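Local coordinates for protein inositol dehydrogenase (Lactobacillus casei, PDB 4MKX) that probably oxidises scyllo-inositol with NAD as the hydride acceptor, as an inositol dehydrogenase of the Gfo/Idh/MocA family, at residues Gly208-Asn220 with Ala340-Val353. Sequence-based numbering, arbitrary orientation.
Sequences GKEIDKVWAIGLN and ALQEAFEKNDIVQV
Three backbone hydrogen bonds pair V214 and D212 with the C-terminal residues V351 and V353, adding 351-352 antiparallel to the edge of the mixed sheet. V214 and V351 form a hydrogen-bonded pair, V214 N to V351 O at 3.0 Å and V351 N to V214 O at 2.9 Å; V353 N gives the third bond, nearly straight, to D212 O. Within this pairing, D212 and K213 both face Q240 of strand 234-241 in a classic beta bulge. One water donates to both A216 O and F345 O.

The side-chain hydrogen bond runs from W215 NE1 to N348 OD1, 2.8 Å. The oxygen lies at the indole edge, 4° out of the ring plane, and ring and amide are nearly coplanar (13°). CG of W215 stands anti to the backbone N (chi1 -179°), which brings NE1 within bonding distance of N348, the positive-phi residue of the Schellman motif ending helix 328-347. I217 CG2 sits over the rim of one indole face, 3.4 Å above the plane. With an alanine at W215, N348 OD1 would probably lose this donor and I217 CG2 its aromatic partner.

Apolar packing joins helix to strand: the axes of helix segment 340-347 and strand 211-219 approach to 6.3 Å. V214 CB meets L341 CD2 at 3.8 Å, A344 CB lies 4.0 Å from V214 CG2, and A216 CB rests against L341 O (3.6 Å). The F345 ring presents its edge to G218 N.

N348 ND2 bonds Q240 of the second subunit, whose W215 packs on W215 and I350. The contact thus adds the chain's last strand to the C-terminal domain's sheet, and its indole-amide pair ties the helix terminus to the subunit interface.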
loop_
_atom_site.group_PDB
_atom_site.type_symbol
_atom_site.label_atom_id
_atom_site.label_comp_id
_atom_site.label_asym_id
_atom_site.label_seq_id
_atom_site.Cartn_x
_atom_site.Cartn_y
_atom_site.Cartn_z
ATOM N N GLY A 208 21.257 -9.643 -19.067
ATOM C CA GLY A 208 22.443 -9.842 -19.884
ATOM C C GLY A 208 22.280 -10.961 -20.902
ATOM O O GLY A 208 23.238 -11.348 -21.581
ATOM N N LYS A 209 21.055 -11.470 -21.033
ATOM C CA LYS A 209 20.787 -12.629 -21.877
ATOM C C LYS A 209 19.919 -12.242 -23.076
ATOM O O LYS A 209 19.294 -11.176 -23.066
ATOM C CB LYS A 209 20.117 -13.723 -21.026
ATOM C CG LYS A 209 20.780 -13.928 -19.646
ATOM C CD LYS A 209 19.875 -14.666 -18.629
ATOM C CE LYS A 209 20.499 -14.721 -17.220
ATOM N NZ LYS A 209 19.637 -15.406 -16.186
ATOM N N GLU A 210 19.890 -13.081 -24.116
ATOM C CA GLU A 210 19.055 -12.821 -25.295
ATOM C C GLU A 210 17.770 -13.657 -25.267
ATOM O O GLU A 210 17.694 -14.662 -24.566
ATOM C CB GLU A 210 19.786 -13.134 -26.606
ATOM C CG GLU A 210 21.039 -12.307 -26.887
ATOM C CD GLU A 210 20.823 -10.816 -26.761
ATOM O OE1 GLU A 210 19.806 -10.294 -27.282
ATOM O OE2 GLU A 210 21.701 -10.160 -26.153
ATOM N N ILE A 211 16.782 -13.235 -26.053
ATOM C CA ILE A 211 15.502 -13.951 -26.152
ATOM C C ILE A 211 15.580 -15.007 -27.256
ATOM O O ILE A 211 15.971 -14.699 -28.385
ATOM C CB ILE A 211 14.347 -12.980 -26.451
ATOM C CG1 ILE A 211 14.212 -11.957 -25.312
ATOM C CG2 ILE A 211 13.039 -13.739 -26.653
ATOM C CD1 ILE A 211 13.655 -10.619 -25.740
ATOM N N ASP A 212 15.190 -16.241 -26.929
ATOM C CA ASP A 212 15.302 -17.360 -27.868
ATOM C C ASP A 212 14.023 -17.573 -28.665
ATOM O O ASP A 212 14.011 -17.432 -29.882
ATOM C CB ASP A 212 15.682 -18.645 -27.133
ATOM C CG ASP A 212 15.933 -19.811 -28.084
ATOM O OD1 ASP A 212 16.348 -19.562 -29.235
ATOM O OD2 ASP A 212 15.722 -20.966 -27.673
ATOM N N LYS A 213 12.934 -17.928 -27.989
ATOM C CA LYS A 213 11.693 -18.130 -28.716
ATOM C C LYS A 213 10.513 -17.499 -28.003
ATOM O O LYS A 213 10.547 -17.317 -26.789
ATOM C CB LYS A 213 11.441 -19.610 -29.005
ATOM C CG LYS A 213 11.481 -20.498 -27.794
ATOM C CD LYS A 213 11.285 -21.963 -28.198
ATOM C CE LYS A 213 12.521 -22.516 -28.872
ATOM N NZ LYS A 213 12.294 -23.877 -29.434
ATOM N N VAL A 214 9.500 -17.142 -28.780
ATOM C CA VAL A 214 8.358 -16.388 -28.280
ATOM C C VAL A 214 7.052 -16.906 -28.866
ATOM O O VAL A 214 7.016 -17.476 -29.963
ATOM C CB VAL A 214 8.469 -14.887 -28.649
ATOM C CG1 VAL A 214 9.781 -14.301 -28.152
ATOM C CG2 VAL A 214 8.353 -14.688 -30.149
ATOM N N TRP A 215 5.972 -16.722 -28.118
ATOM C CA TRP A 215 4.629 -16.890 -28.649
ATOM C C TRP A 215 3.870 -15.670 -28.170
ATOM O O TRP A 215 4.075 -15.226 -27.046
ATOM C CB TRP A 215 3.976 -18.174 -28.116
ATOM C CG TRP A 215 2.587 -18.432 -28.648
ATOM C CD1 TRP A 215 2.132 -18.205 -29.920
ATOM C CD2 TRP A 215 1.477 -18.973 -27.918
ATOM N NE1 TRP A 215 0.811 -18.572 -30.021
ATOM C CE2 TRP A 215 0.379 -19.029 -28.802
ATOM C CE3 TRP A 215 1.305 -19.397 -26.598
ATOM C CZ2 TRP A 215 -0.870 -19.520 -28.413
ATOM C CZ3 TRP A 215 0.061 -19.882 -26.208
ATOM C CH2 TRP A 215 -1.012 -19.938 -27.115
ATOM N N ALA A 216 3.026 -15.110 -29.025
ATOM C CA ALA A 216 2.256 -13.931 -28.671
ATOM C C ALA A 216 0.835 -14.103 -29.158
ATOM O O ALA A 216 0.583 -14.647 -30.252
ATOM C CB ALA A 216 2.879 -12.659 -29.257
ATOM N N ILE A 217 -0.100 -13.660 -28.331
ATOM C CA ILE A 217 -1.509 -13.670 -28.680
ATOM C C ILE A 217 -2.104 -12.304 -28.379
ATOM O O ILE A 217 -1.492 -11.479 -27.710
ATOM C CB ILE A 217 -2.299 -14.773 -27.932
ATOM C CG1 ILE A 217 -2.262 -14.563 -26.416
ATOM C CG2 ILE A 217 -1.764 -16.160 -28.273
ATOM C CD1 ILE A 217 -2.989 -15.691 -25.652
ATOM N N GLY A 218 -3.294 -12.052 -28.888
ATOM C CA GLY A 218 -3.886 -10.752 -28.697
ATOM C C GLY A 218 -5.342 -10.749 -29.048
ATOM O O GLY A 218 -5.869 -11.723 -29.592
ATOM N N LEU A 219 -5.985 -9.630 -28.768
ATOM C CA LEU A 219 -7.422 -9.572 -28.791
ATOM C C LEU A 219 -7.816 -8.130 -29.006
ATOM O O LEU A 219 -7.159 -7.217 -28.499
ATOM C CB LEU A 219 -7.939 -10.081 -27.439
ATOM C CG LEU A 219 -9.416 -10.146 -27.061
ATOM C CD1 LEU A 219 -10.164 -11.112 -27.963
ATOM C CD2 LEU A 219 -9.532 -10.580 -25.600
ATOM N N ASN A 220 -8.874 -7.919 -29.774
ATOM C CA ASN A 220 -9.489 -6.601 -29.868
ATOM C C ASN A 220 -10.924 -6.568 -29.325
ATOM O O ASN A 220 -11.877 -6.346 -30.073
ATOM C CB ASN A 220 -9.443 -6.119 -31.304
ATOM C CG ASN A 220 -8.038 -5.829 -31.756
ATOM O OD1 ASN A 220 -7.273 -5.187 -31.035
ATOM N ND2 ASN A 220 -7.676 -6.318 -32.937
ATOM N N ALA A 340 9.746 -10.554 -34.046
ATOM C CA ALA A 340 9.462 -11.947 -33.733
ATOM C C ALA A 340 8.131 -12.082 -33.011
ATOM O O ALA A 340 7.382 -13.023 -33.272
ATOM C CB ALA A 340 10.580 -12.545 -32.906
ATOM N N LEU A 341 7.847 -11.152 -32.101
ATOM C CA LEU A 341 6.567 -11.157 -31.392
ATOM C C LEU A 341 5.423 -10.908 -32.362
ATOM O O LEU A 341 4.380 -11.540 -32.274
ATOM C CB LEU A 341 6.554 -10.091 -30.288
ATOM C CG LEU A 341 7.435 -10.363 -29.077
ATOM C CD1 LEU A 341 7.568 -9.090 -28.239
ATOM C CD2 LEU A 341 6.845 -11.475 -28.230
ATOM N N GLN A 342 5.621 -9.997 -33.308
ATOM C CA GLN A 342 4.597 -9.710 -34.298
ATOM C C GLN A 342 4.348 -10.917 -35.198
ATOM O O GLN A 342 3.205 -11.209 -35.568
ATOM C CB GLN A 342 5.022 -8.532 -35.167
ATOM C CG GLN A 342 3.874 -7.657 -35.564
ATOM C CD GLN A 342 3.235 -6.995 -34.362
ATOM O OE1 GLN A 342 3.901 -6.288 -33.597
ATOM N NE2 GLN A 342 1.940 -7.231 -34.177
ATOM N N GLU A 343 5.424 -11.609 -35.559
ATOM C CA GLU A 343 5.302 -12.763 -36.442
ATOM C C GLU A 343 4.603 -13.906 -35.717
ATOM O O GLU A 343 3.758 -14.588 -36.293
ATOM C CB GLU A 343 6.672 -13.219 -36.937
ATOM C CG GLU A 343 6.581 -14.275 -38.034
ATOM C CD GLU A 343 7.931 -14.824 -38.431
ATOM O OE1 GLU A 343 8.958 -14.183 -38.105
ATOM O OE2 GLU A 343 7.961 -15.903 -39.066
ATOM N N ALA A 344 4.963 -14.108 -34.453
ATOM C CA ALA A 344 4.323 -15.131 -33.634
ATOM C C ALA A 344 2.832 -14.866 -33.501
ATOM O O ALA A 344 2.026 -15.791 -33.517
ATOM C CB ALA A 344 4.983 -15.206 -32.267
ATOM N N PHE A 345 2.464 -13.601 -33.356
ATOM C CA PHE A 345 1.058 -13.248 -33.283
ATOM C C PHE A 345 0.291 -13.534 -34.584
ATOM O O PHE A 345 -0.811 -14.077 -34.551
ATOM C CB PHE A 345 0.877 -11.787 -32.886
ATOM C CG PHE A 345 -0.512 -11.306 -33.093
ATOM C CD1 PHE A 345 -1.525 -11.712 -32.237
ATOM C CD2 PHE A 345 -0.825 -10.490 -34.168
ATOM C CE1 PHE A 345 -2.824 -11.299 -32.441
ATOM C CE2 PHE A 345 -2.126 -10.071 -34.376
ATOM C CZ PHE A 345 -3.124 -10.477 -33.509
ATOM N N GLU A 346 0.863 -13.172 -35.725
ATOM C CA GLU A 346 0.167 -13.382 -36.996
ATOM C C GLU A 346 0.061 -14.861 -37.355
ATOM O O GLU A 346 -0.947 -15.298 -37.903
ATOM C CB GLU A 346 0.843 -12.591 -38.126
ATOM C CG GLU A 346 0.719 -11.089 -37.962
ATOM C CD GLU A 346 1.515 -10.317 -38.995
ATOM O OE1 GLU A 346 2.198 -10.959 -39.823
ATOM O OE2 GLU A 346 1.460 -9.067 -38.971
ATOM N N LYS A 347 1.088 -15.635 -37.028
ATOM C CA LYS A 347 1.085 -17.066 -37.315
ATOM C C LYS A 347 0.354 -17.856 -36.241
ATOM O O LYS A 347 -0.036 -19.002 -36.468
ATOM C CB LYS A 347 2.518 -17.594 -37.415
ATOM C CG LYS A 347 3.283 -17.104 -38.641
ATOM C CD LYS A 347 4.671 -17.731 -38.711
ATOM C CE LYS A 347 5.170 -17.781 -40.147
ATOM N NZ LYS A 347 5.143 -16.430 -40.784
ATOM N N ASN A 348 0.164 -17.232 -35.078
ATOM C CA ASN A 348 -0.272 -17.938 -33.865
ATOM C C ASN A 348 0.555 -19.209 -33.631
ATOM O O ASN A 348 0.010 -20.316 -33.513
ATOM C CB ASN A 348 -1.784 -18.232 -33.881
ATOM C CG ASN A 348 -2.348 -18.508 -32.484
ATOM O OD1 ASN A 348 -1.601 -18.625 -31.515
ATOM N ND2 ASN A 348 -3.667 -18.627 -32.384
ATOM N N ASP A 349 1.873 -19.039 -33.567
ATOM C CA ASP A 349 2.796 -20.141 -33.343
ATOM C C ASP A 349 4.079 -19.629 -32.703
ATOM O O ASP A 349 4.342 -18.422 -32.689
ATOM C CB ASP A 349 3.105 -20.831 -34.682
ATOM C CG ASP A 349 3.710 -22.217 -34.511
ATOM O OD1 ASP A 349 3.651 -22.777 -33.398
ATOM O OD2 ASP A 349 4.238 -22.758 -35.508
ATOM N N ILE A 350 4.874 -20.543 -32.165
ATOM C CA ILE A 350 6.152 -20.196 -31.563
ATOM C C ILE A 350 7.137 -19.781 -32.657
ATOM O O ILE A 350 7.260 -20.455 -33.683
ATOM C CB ILE A 350 6.707 -21.378 -30.747
ATOM C CG1 ILE A 350 5.810 -21.654 -29.534
ATOM C CG2 ILE A 350 8.107 -21.095 -30.263
ATOM C CD1 ILE A 350 6.001 -23.039 -28.966
ATOM N N VAL A 351 7.811 -18.656 -32.451
ATOM C CA VAL A 351 8.797 -18.164 -33.415
ATOM C C VAL A 351 10.161 -18.060 -32.738
ATOM O O VAL A 351 10.254 -17.606 -31.598
ATOM C CB VAL A 351 8.362 -16.808 -33.969
ATOM C CG1 VAL A 351 9.469 -16.183 -34.818
ATOM C CG2 VAL A 351 7.103 -16.967 -34.786
ATOM N N GLN A 352 11.224 -18.488 -33.428
ATOM C CA GLN A 352 12.579 -18.333 -32.908
ATOM C C GLN A 352 13.098 -16.979 -33.358
ATOM O O GLN A 352 13.014 -16.648 -34.539
ATOM C CB GLN A 352 13.509 -19.447 -33.410
ATOM C CG GLN A 352 13.117 -20.849 -32.932
ATOM C CD GLN A 352 14.277 -21.609 -32.301
ATOM O OE1 GLN A 352 15.085 -21.039 -31.566
ATOM N NE2 GLN A 352 14.364 -22.904 -32.591
ATOM N N VAL A 353 13.611 -16.196 -32.417
ATOM C CA VAL A 353 13.996 -14.815 -32.689
ATOM C C VAL A 353 15.146 -14.727 -33.702
ATOM O O VAL A 353 15.135 -13.878 -34.589
ATOM C CB VAL A 353 14.384 -14.080 -31.404
ATOM C CG1 VAL A 353 14.859 -12.675 -31.718
ATOM C CG2 VAL A 353 13.197 -14.018 -30.454
HETATM O O HOH W 1 -1.608 -15.354 -32.010
#